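Purine nucleoside phosphorylase (Grouper iridovirus, PDB 3KHS) probably catalyses the reversible phosphorolysis of purine nucleosides to free base and ribose 1-phosphate in purine nucleoside salvage. Local coordinates at residues V128-I133 with E186-C191; N112-L117 with A234-S239; I133-L138 with R207-D212; R81-E86 with G215-P220. All coordinates share one frame; numbering follows the deposited sequence.

Contact 1 of 4, residues V128-I133 with E186-C191; sequences VVRDHI and EGVYCC
The guanidinium of Arg130 lies against Val188, whose CG2 methyl sits over one face of the flat group, off toward its rim, with Arg130 NH1 3.3 Å from Val188 CG2. Further back along the same side chain, Arg130 CB meets Glu186 CG at 3.7 Å, while Glu186 OE2 forms a salt bridge with Arg168 NE. With chi1 at 80°, Arg130 CG is held between its own N and carbonyl carbon, which lays the chain across Gly187 before the bend at chi3 brings the guanidinium onto Val188. Val188 CG1, the other branch, faces Ile133 CD1 at 4.1 Å. On the opposite face of the sheet Val129 CG1 packs on Tyr189 CB at 3.9 Å; the Tyr189 hydroxyl is bonded to Ser217 N, and His132 ND1 to Tyr163.

Behind these side chains run five backbone hydrogen bonds between parallel strands. Gly187 N donates to Val128 O, and Arg130 N to Gly187 O at 2.9 Å and an almost straight 175°. After the corner at Arg130 the ladder resumes with Tyr189 N to Asp131 O, Ile133 N to Tyr189 O and Cys191 N to Ile133 O, the last at 2.7 Å. The pairing slips by one residue between Val129 and Asp131. On the face of Val188 and Ile133, Asp131 OD2 accepts from Ala201 N of the second subunit. A parallel pair interrupted by a beta bulge, with strand 184-191 running past the corner between strands 126-129 and 131-134, is consistent with the curled mixed sheet of the PNP/MTAP phosphorylase fold.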
# COMPACT_ATOMS: atom_id res chain seq x y z
N VAL B 128 13.76 -19.59 10.78
CA VAL B 128 12.56 -20.35 10.54
C VAL B 128 11.45 -19.34 10.81
O VAL B 128 11.49 -18.63 11.82
CB VAL B 128 12.49 -21.53 11.54
CG1 VAL B 128 11.09 -22.06 11.63
CG2 VAL B 128 13.46 -22.63 11.10
N VAL B 129 10.47 -19.27 9.91
CA VAL B 129 9.40 -18.29 10.06
C VAL B 129 8.23 -18.71 10.92
O VAL B 129 7.57 -19.71 10.65
CB VAL B 129 8.86 -17.84 8.67
CG1 VAL B 129 7.82 -16.75 8.84
CG2 VAL B 129 10.00 -17.35 7.82
N ARG B 130 7.96 -17.92 11.96
CA ARG B 130 6.87 -18.24 12.86
C ARG B 130 5.65 -17.40 12.55
O ARG B 130 4.54 -17.74 12.91
CB ARG B 130 7.28 -18.03 14.33
CG ARG B 130 7.24 -16.58 14.78
CD ARG B 130 7.44 -16.41 16.30
NE ARG B 130 6.62 -15.30 16.79
CZ ARG B 130 7.09 -14.12 17.15
NH1 ARG B 130 8.39 -13.89 17.12
NH2 ARG B 130 6.26 -13.15 17.52
N ASP B 131 5.86 -16.28 11.88
CA ASP B 131 4.75 -15.40 11.54
C ASP B 131 5.23 -14.36 10.54
O ASP B 131 6.43 -14.23 10.32
CB ASP B 131 4.23 -14.71 12.81
CG ASP B 131 2.83 -14.18 12.64
OD1 ASP B 131 2.18 -14.65 11.70
OD2 ASP B 131 2.34 -13.34 13.43
N HIS B 132 4.31 -13.64 9.90
CA HIS B 132 4.74 -12.61 8.95
C HIS B 132 3.94 -11.33 9.06
O HIS B 132 2.92 -11.27 9.74
CB HIS B 132 4.73 -13.10 7.47
CG HIS B 132 3.35 -13.21 6.86
ND1 HIS B 132 2.98 -14.27 6.05
CD2 HIS B 132 2.25 -12.42 6.97
CE1 HIS B 132 1.72 -14.14 5.70
NE2 HIS B 132 1.25 -13.02 6.24
N ILE B 133 4.46 -10.30 8.41
CA ILE B 133 3.83 -8.98 8.33
C ILE B 133 3.88 -8.68 6.84
O ILE B 133 4.95 -8.41 6.28
CB ILE B 133 4.63 -7.90 9.06
CG1 ILE B 133 4.67 -8.17 10.55
CG2 ILE B 133 3.97 -6.55 8.83
CD1 ILE B 133 5.70 -7.31 11.28
N GLU B 186 14.11 -18.44 15.08
CA GLU B 186 12.70 -18.53 14.79
C GLU B 186 12.18 -17.12 14.99
O GLU B 186 12.27 -16.59 16.08
CB GLU B 186 11.99 -19.50 15.72
CG GLU B 186 10.51 -19.56 15.45
CD GLU B 186 9.86 -20.76 16.08
OE1 GLU B 186 10.21 -21.07 17.23
OE2 GLU B 186 8.99 -21.38 15.43
N GLY B 187 11.64 -16.51 13.93
CA GLY B 187 11.16 -15.16 14.04
C GLY B 187 10.11 -14.70 13.04
O GLY B 187 9.53 -15.49 12.27
N VAL B 188 9.88 -13.39 13.07
CA VAL B 188 8.87 -12.76 12.23
C VAL B 188 9.40 -12.23 10.90
O VAL B 188 10.35 -11.44 10.89
CB VAL B 188 8.20 -11.62 13.02
CG1 VAL B 188 7.05 -11.03 12.22
CG2 VAL B 188 7.70 -12.15 14.35
N TYR B 189 8.79 -12.66 9.79
CA TYR B 189 9.23 -12.20 8.45
C TYR B 189 8.37 -11.04 7.96
O TYR B 189 7.16 -11.15 7.91
CB TYR B 189 9.14 -13.33 7.41
CG TYR B 189 9.57 -12.94 6.01
CD1 TYR B 189 10.81 -13.35 5.50
CD2 TYR B 189 8.71 -12.23 5.18
CE1 TYR B 189 11.18 -13.05 4.14
CE2 TYR B 189 9.06 -11.94 3.86
CZ TYR B 189 10.28 -12.36 3.35
OH TYR B 189 10.51 -12.12 2.01
N CYS B 190 9.00 -9.92 7.64
CA CYS B 190 8.23 -8.78 7.14
C CYS B 190 8.39 -8.70 5.63
O CYS B 190 9.51 -8.60 5.12
CB CYS B 190 8.69 -7.45 7.77
SG CYS B 190 7.87 -5.95 7.07
N CYS B 191 7.26 -8.75 4.93
CA CYS B 191 7.27 -8.69 3.48
C CYS B 191 6.95 -7.29 2.95
O CYS B 191 5.94 -6.69 3.34
CB CYS B 191 6.24 -9.68 2.91
SG CYS B 191 6.22 -9.70 1.10

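Contact 2 of 4, residues N112-L117 with A234-S239; sequences NAAGGL and AVSLIS. With PO4 (phosphate ion), chain G.
Two neighbouring parallel strands of the central mixed sheet, 107-116 and 231-241, meet here, and the first carries a phosphate ion at its backbone. Leu237 N donates to Asn112 O at 2.7 Å, nearly straight at 173°, and Ala114 N to Leu237 O at 2.9 Å; Asn112 N reaches Val235 O over a longer 3.3 Å. At Ser239, Ala114 O receives a weak bond from Ser239 N and a second from Ser239 OG, which comes from above the carbonyl plane; the strands stay paired beyond, through Gly116 with Asn240 and Ile242.

The polar side-chain link is Ser236 OG to Asn112 OD1, 2.7 Å, with the hydroxyl tilted 16° from the plane of the amide carbonyl. A chi1 of 65° folds the Asn112 amide back over its own backbone and across to the serine. The amide has a second anchor, ND2 being bonded to Thr218 OG1, so its rotation is fixed from both ends. Tyr189 packs on the same side, touching Asn112, Ala114 and Ser236. On the other face Ala113 CB approaches Leu237 CD1 loosely, at 4.3 Å, and helix 257-279 covers Leu237. Farther along, the CG2 branch of Ile238 lies 3.7 Å from Gly116 N.

Ala113 N donates to phosphate O1 at 2.9 Å, and Asn112 CB lies beside the ion. Ser30, Arg81, His83 and Ser217 supply its other hydrogen bonds. A parallel strand pair that presents one backbone N-H to the anion is what the phosphate site of trimeric purine nucleoside phosphorylases also uses.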
# COMPACT_ATOMS: atom_id res chain seq x y z
N ASN B 112 13.83 -18.45 1.22
CA ASN B 112 14.10 -17.14 0.64
C ASN B 112 15.36 -16.59 1.26
O ASN B 112 15.87 -17.13 2.24
CB ASN B 112 12.94 -16.17 0.87
CG ASN B 112 12.72 -15.84 2.34
OD1 ASN B 112 13.66 -15.51 3.06
ND2 ASN B 112 11.47 -15.89 2.78
N ALA B 113 15.88 -15.53 0.66
CA ALA B 113 17.06 -14.85 1.15
C ALA B 113 16.47 -13.56 1.71
O ALA B 113 15.63 -12.93 1.06
CB ALA B 113 18.02 -14.54 0.00
N ALA B 114 16.85 -13.19 2.93
CA ALA B 114 16.32 -11.98 3.54
C ALA B 114 17.36 -11.19 4.33
O ALA B 114 18.45 -11.69 4.59
CB ALA B 114 15.17 -12.34 4.43
N GLY B 115 17.02 -9.95 4.66
CA GLY B 115 17.90 -9.10 5.43
C GLY B 115 17.51 -9.20 6.89
O GLY B 115 16.33 -9.07 7.23
N GLY B 116 18.49 -9.48 7.75
CA GLY B 116 18.20 -9.60 9.16
C GLY B 116 18.13 -8.25 9.87
O GLY B 116 18.97 -7.40 9.66
N LEU B 117 17.12 -8.08 10.71
CA LEU B 117 16.92 -6.87 11.48
C LEU B 117 17.21 -7.21 12.95
O LEU B 117 17.67 -6.36 13.72
CB LEU B 117 15.48 -6.39 11.32
CG LEU B 117 15.13 -5.94 9.88
CD1 LEU B 117 13.65 -5.95 9.66
CD2 LEU B 117 15.70 -4.53 9.62
N ALA B 234 8.39 -22.06 6.23
CA ALA B 234 9.24 -21.14 5.48
C ALA B 234 10.52 -20.90 6.26
O ALA B 234 10.48 -20.68 7.47
CB ALA B 234 8.51 -19.84 5.24
N VAL B 235 11.65 -20.96 5.57
CA VAL B 235 12.96 -20.74 6.19
C VAL B 235 13.71 -19.64 5.41
O VAL B 235 13.95 -19.78 4.21
CB VAL B 235 13.82 -22.04 6.17
CG1 VAL B 235 15.24 -21.75 6.70
CG2 VAL B 235 13.16 -23.14 7.02
N SER B 236 14.10 -18.56 6.09
CA SER B 236 14.85 -17.49 5.46
C SER B 236 16.35 -17.66 5.70
O SER B 236 16.79 -17.96 6.81
CB SER B 236 14.45 -16.10 6.01
OG SER B 236 13.15 -15.69 5.67
N LEU B 237 17.13 -17.45 4.66
CA LEU B 237 18.57 -17.49 4.77
C LEU B 237 18.89 -16.01 5.03
O LEU B 237 18.55 -15.15 4.21
CB LEU B 237 19.15 -18.00 3.45
CG LEU B 237 20.64 -17.96 3.13
CD1 LEU B 237 20.90 -16.74 2.28
CD2 LEU B 237 21.48 -17.98 4.38
N ILE B 238 19.48 -15.68 6.18
CA ILE B 238 19.80 -14.29 6.46
C ILE B 238 21.06 -13.99 5.69
O ILE B 238 22.15 -14.22 6.16
CB ILE B 238 20.03 -14.03 7.97
CG1 ILE B 238 18.77 -14.38 8.75
CG2 ILE B 238 20.40 -12.58 8.21
CD1 ILE B 238 17.56 -13.58 8.38
N SER B 239 20.90 -13.48 4.47
CA SER B 239 22.04 -13.19 3.62
C SER B 239 22.88 -11.97 4.05
O SER B 239 24.06 -11.90 3.75
CB SER B 239 21.58 -13.03 2.17
OG SER B 239 20.48 -12.16 2.07
P PO4 G . 13.65 -14.32 -2.50
O1 PO4 G . 14.49 -15.41 -1.93
O2 PO4 G . 12.75 -14.87 -3.56
O3 PO4 G . 12.81 -13.72 -1.42
O4 PO4 G . 14.54 -13.27 -3.08

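Contact 3 of 4, residues I133-L138 with R207-D212; sequences INLPGL and RLMGSD
This is a small packing contact without any cross-segment hydrogen bond, formed where the end of strand 131-134 and the short, weakly bonded helix after it face the loop that leaves helix 200-208. Ile133 contributes the tip of its longer branch: CD1 lies 3.6 Å from Met209 O, 3.8 Å from Ser211 OG and 4.1 Å from Met209 CB. With chi2 at 167° CG1 carries that methyl straight outward, into the bend of the loop. Leu135 meets the same methionine farther along, Leu135 CD2 standing 4.2 Å from Met209 SD as the two side chains pass at a slant. The Met209 chain is extended beyond CG, which is how one residue serves both partners, CB to Ile133 and sulfur to Leu135.

The loop's shape comes from a Schellman motif: Gly210 has positive phi (92°), and its N bonds back to Arg207 O. Ile205 of the second subunit packs on both Ile133 and Met209. A methyl resting on a carbonyl oxygen and a hydroxyl, with methyl-methylene and methyl-sulfur packing beside it, sets little demand on direction, and the hydroxyl's polar need is met elsewhere, by the bond from Ser211 OG to Leu206 O.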
# COMPACT_ATOMS: atom_id res chain seq x y z
N ILE B 133 4.46 -10.30 8.41
CA ILE B 133 3.83 -8.98 8.33
C ILE B 133 3.88 -8.68 6.84
O ILE B 133 4.95 -8.41 6.28
CB ILE B 133 4.63 -7.90 9.06
CG1 ILE B 133 4.67 -8.17 10.55
CG2 ILE B 133 3.97 -6.55 8.83
CD1 ILE B 133 5.70 -7.31 11.28
N ASN B 134 2.72 -8.77 6.18
CA ASN B 134 2.62 -8.53 4.75
C ASN B 134 2.07 -7.16 4.41
O ASN B 134 0.87 -6.97 4.21
CB ASN B 134 1.77 -9.63 4.10
CG ASN B 134 1.81 -9.57 2.60
OD1 ASN B 134 2.87 -9.40 2.04
ND2 ASN B 134 0.66 -9.74 1.94
N LEU B 135 2.95 -6.18 4.36
CA LEU B 135 2.52 -4.81 4.07
C LEU B 135 1.72 -4.63 2.77
O LEU B 135 0.67 -4.03 2.78
CB LEU B 135 3.72 -3.86 4.10
CG LEU B 135 4.46 -3.87 5.46
CD1 LEU B 135 5.76 -3.10 5.31
CD2 LEU B 135 3.59 -3.25 6.59
N PRO B 136 2.20 -5.18 1.65
CA PRO B 136 1.42 -4.99 0.42
C PRO B 136 0.00 -5.55 0.53
O PRO B 136 -0.94 -5.01 -0.04
CB PRO B 136 2.22 -5.73 -0.63
CG PRO B 136 3.62 -5.69 -0.11
CD PRO B 136 3.45 -5.90 1.39
N GLY B 137 -0.13 -6.66 1.27
CA GLY B 137 -1.43 -7.29 1.41
C GLY B 137 -2.41 -6.55 2.32
O GLY B 137 -3.61 -6.83 2.32
N LEU B 138 -1.90 -5.62 3.11
CA LEU B 138 -2.78 -4.84 3.97
C LEU B 138 -3.27 -3.64 3.20
O LEU B 138 -4.29 -3.07 3.55
CB LEU B 138 -2.04 -4.33 5.21
CG LEU B 138 -1.84 -5.38 6.32
CD1 LEU B 138 -0.75 -4.93 7.28
CD2 LEU B 138 -3.16 -5.58 7.03
N ARG B 207 11.27 -2.18 12.41
CA ARG B 207 11.70 -2.71 13.70
C ARG B 207 10.63 -2.41 14.70
O ARG B 207 10.30 -3.24 15.53
CB ARG B 207 12.98 -2.05 14.16
CG ARG B 207 14.17 -2.64 13.51
CD ARG B 207 15.44 -2.11 14.08
NE ARG B 207 16.50 -2.90 13.51
CZ ARG B 207 17.78 -2.57 13.55
NH1 ARG B 207 18.14 -1.44 14.15
NH2 ARG B 207 18.67 -3.35 12.96
N LEU B 208 10.08 -1.22 14.62
CA LEU B 208 9.02 -0.85 15.53
C LEU B 208 7.83 -1.81 15.32
O LEU B 208 7.05 -2.01 16.24
CB LEU B 208 8.63 0.60 15.26
CG LEU B 208 7.77 1.41 16.22
CD1 LEU B 208 7.96 0.99 17.68
CD2 LEU B 208 8.18 2.88 16.04
N MET B 209 7.68 -2.40 14.13
CA MET B 209 6.55 -3.32 13.92
C MET B 209 6.84 -4.73 14.43
O MET B 209 5.97 -5.59 14.40
CB MET B 209 6.16 -3.39 12.44
CG MET B 209 5.33 -2.23 11.96
SD MET B 209 5.39 -2.07 10.16
CE MET B 209 4.12 -0.73 9.96
N GLY B 210 8.06 -4.97 14.88
CA GLY B 210 8.41 -6.28 15.37
C GLY B 210 8.99 -7.23 14.33
O GLY B 210 8.87 -8.45 14.46
N SER B 211 9.62 -6.69 13.30
CA SER B 211 10.19 -7.54 12.26
C SER B 211 11.57 -8.07 12.65
O SER B 211 12.39 -7.31 13.17
CB SER B 211 10.34 -6.77 10.96
OG SER B 211 9.18 -6.04 10.61
N ASP B 212 11.83 -9.34 12.37
CA ASP B 212 13.11 -9.94 12.65
C ASP B 212 13.94 -9.98 11.38
O ASP B 212 15.18 -10.01 11.43
CB ASP B 212 12.95 -11.36 13.19
CG ASP B 212 12.38 -11.39 14.59
OD1 ASP B 212 13.07 -10.93 15.54
OD2 ASP B 212 11.25 -11.88 14.72

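Contact 4 of 4, residues R81-E86 with G215-P220; sequences RFHLYE and GMSTAP. With PO4 (phosphate ion), chain G.
Arg81 reaches the phosphate by bending twice, at chi2 (142°) and at chi3 (63°), a fold that carries its guanidinium over Ser217. Ser217 OG lies 3.5 Å above one face of that group, toward its rim, and Arg81 CD touches Ser217 CB. Phosphate O2 lies near the guanidinium plane, at its edge, where Arg81 NH1 donates to it at 3.0 Å. Arg81 NE is held by a salt bridge to Glu221.

His83 NE2 donates to the same phosphate O2 at 2.8 Å and 165°. Ser217 OG binds phosphate O3 at 2.7 Å. Behind the imidazole, Glu86 OE2 accepts from both His83 ND1, 3.0 Å, and His83 N, one from each face of the carboxylate plane, so ring and backbone are tied to one oxygen. Tyr85 OH sits over the centre of the His83 ring.

Across the loops Tyr85 meets Met216 at about a right angle: Met216 CB is at the ring's edge, 3.9 Å from Tyr85 CD1, and the sulfur makes an oblique Met-aromatic contact 4.7 Å from the ring centroid. Phe156 of the third subunit stacks edge-to-face on Tyr85. Two waters bridge the backbones, both donating to Met216 O and accepting from Leu84 N or Tyr85 N. With arginine and a carboxylate-backed histidine from one loop and serine from another, the site resembles the anion pocket in which trimeric relatives hold the phosphate substrate.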
# COMPACT_ATOMS: atom_id res chain seq x y z
N ARG B 81 10.96 -18.24 -8.18
CA ARG B 81 9.59 -17.86 -7.86
C ARG B 81 9.25 -16.53 -8.54
O ARG B 81 10.05 -16.03 -9.30
CB ARG B 81 9.41 -17.76 -6.35
CG ARG B 81 10.41 -16.80 -5.64
CD ARG B 81 9.71 -16.03 -4.52
NE ARG B 81 9.23 -16.95 -3.49
CZ ARG B 81 10.00 -17.54 -2.59
NH1 ARG B 81 11.33 -17.31 -2.58
NH2 ARG B 81 9.46 -18.37 -1.71
N PHE B 82 8.06 -15.99 -8.28
CA PHE B 82 7.65 -14.73 -8.88
C PHE B 82 7.43 -13.71 -7.76
O PHE B 82 6.95 -14.06 -6.69
CB PHE B 82 6.35 -14.95 -9.69
CG PHE B 82 6.53 -15.89 -10.84
CD1 PHE B 82 7.26 -15.51 -11.96
CD2 PHE B 82 6.12 -17.22 -10.74
CE1 PHE B 82 7.58 -16.44 -12.97
CE2 PHE B 82 6.45 -18.17 -11.74
CZ PHE B 82 7.18 -17.77 -12.85
N HIS B 83 7.79 -12.45 -8.01
CA HIS B 83 7.64 -11.40 -6.99
C HIS B 83 6.88 -10.20 -7.49
O HIS B 83 6.97 -9.83 -8.67
CB HIS B 83 8.99 -10.81 -6.53
CG HIS B 83 10.05 -11.83 -6.27
ND1 HIS B 83 10.72 -12.47 -7.28
CD2 HIS B 83 10.58 -12.29 -5.11
CE1 HIS B 83 11.62 -13.29 -6.76
NE2 HIS B 83 11.56 -13.20 -5.45
N LEU B 84 6.19 -9.54 -6.55
CA LEU B 84 5.48 -8.30 -6.86
C LEU B 84 6.36 -7.27 -7.55
O LEU B 84 5.91 -6.58 -8.47
CB LEU B 84 4.92 -7.63 -5.61
CG LEU B 84 3.47 -8.00 -5.35
CD1 LEU B 84 3.42 -9.50 -5.06
CD2 LEU B 84 2.90 -7.19 -4.16
N TYR B 85 7.62 -7.16 -7.14
CA TYR B 85 8.49 -6.15 -7.74
C TYR B 85 8.81 -6.36 -9.21
O TYR B 85 9.30 -5.43 -9.88
CB TYR B 85 9.80 -5.95 -6.93
CG TYR B 85 10.75 -7.13 -6.96
CD1 TYR B 85 10.93 -7.93 -5.82
CD2 TYR B 85 11.44 -7.48 -8.12
CE1 TYR B 85 11.78 -9.06 -5.84
CE2 TYR B 85 12.28 -8.60 -8.16
CZ TYR B 85 12.45 -9.38 -7.00
OH TYR B 85 13.33 -10.44 -6.99
N GLU B 86 8.54 -7.55 -9.75
CA GLU B 86 8.83 -7.75 -11.16
C GLU B 86 7.70 -7.19 -12.00
O GLU B 86 7.83 -7.05 -13.21
CB GLU B 86 8.99 -9.22 -11.51
CG GLU B 86 10.08 -9.93 -10.79
CD GLU B 86 9.97 -11.41 -10.98
OE1 GLU B 86 10.22 -11.87 -12.12
OE2 GLU B 86 9.63 -12.11 -10.02
N GLY B 215 12.07 -9.18 3.60
CA GLY B 215 12.30 -9.67 2.25
C GLY B 215 11.16 -9.27 1.32
O GLY B 215 10.20 -8.65 1.75
N MET B 216 11.22 -9.64 0.05
CA MET B 216 10.18 -9.21 -0.86
C MET B 216 9.33 -10.35 -1.44
O MET B 216 8.84 -10.24 -2.58
CB MET B 216 10.81 -8.37 -1.98
CG MET B 216 11.67 -7.19 -1.47
SD MET B 216 12.87 -6.65 -2.71
CE MET B 216 13.79 -5.40 -1.81
N SER B 217 9.12 -11.40 -0.64
CA SER B 217 8.33 -12.55 -1.11
C SER B 217 7.74 -13.36 0.01
O SER B 217 7.50 -12.87 1.10
CB SER B 217 9.21 -13.49 -1.93
OG SER B 217 10.13 -14.15 -1.09
N THR B 218 7.48 -14.63 -0.30
CA THR B 218 6.97 -15.61 0.67
C THR B 218 5.62 -15.39 1.33
O THR B 218 4.78 -16.28 1.31
CB THR B 218 8.01 -15.79 1.78
OG1 THR B 218 9.22 -16.28 1.19
CG2 THR B 218 7.53 -16.77 2.87
N ALA B 219 5.40 -14.23 1.93
CA ALA B 219 4.15 -13.96 2.63
C ALA B 219 2.90 -14.11 1.77
O ALA B 219 1.94 -14.75 2.20
CB ALA B 219 4.17 -12.55 3.26
N PRO B 220 2.86 -13.49 0.57
CA PRO B 220 1.66 -13.66 -0.23
C PRO B 220 1.49 -15.11 -0.66
O PRO B 220 0.37 -15.56 -0.82
CB PRO B 220 1.87 -12.70 -1.42
CG PRO B 220 3.32 -12.66 -1.56
CD PRO B 220 3.78 -12.56 -0.11
P PO4 G . 13.65 -14.32 -2.50
O1 PO4 G . 14.49 -15.41 -1.93
O2 PO4 G . 12.75 -14.87 -3.56
O3 PO4 G . 12.81 -13.72 -1.42
O4 PO4 G . 14.54 -13.27 -3.08
O HOH W 1 6.67 -10.99 -3.95
O HOH W 2 8.00 -8.25 -4.39

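In the fold
Contacts 2 and 4, with centres about 13 Å apart, hold the same phosphate, one from strand 107-116 and the other from the loops; Asn112 ND2 to Thr218 OG1, 2.8 Å, joins them directly. Contact 1 reaches this pocket through Tyr189, which touches contact 2 and whose OH lies 3.1 Å from Ser217 N of contact 4. Val129 N, 2.8 Å from Ala234 O, continues the sheet from contact 1 into contact 2. Contact 3 is more peripheral, its centre about 17 Å from the chain's centre; it shares Ile133 with contact 1, and Asp212 OD2 lies 2.6 Å from Val188 N. Contacts 1 and 3 both touch the second subunit, contacts 3 and 4 the third.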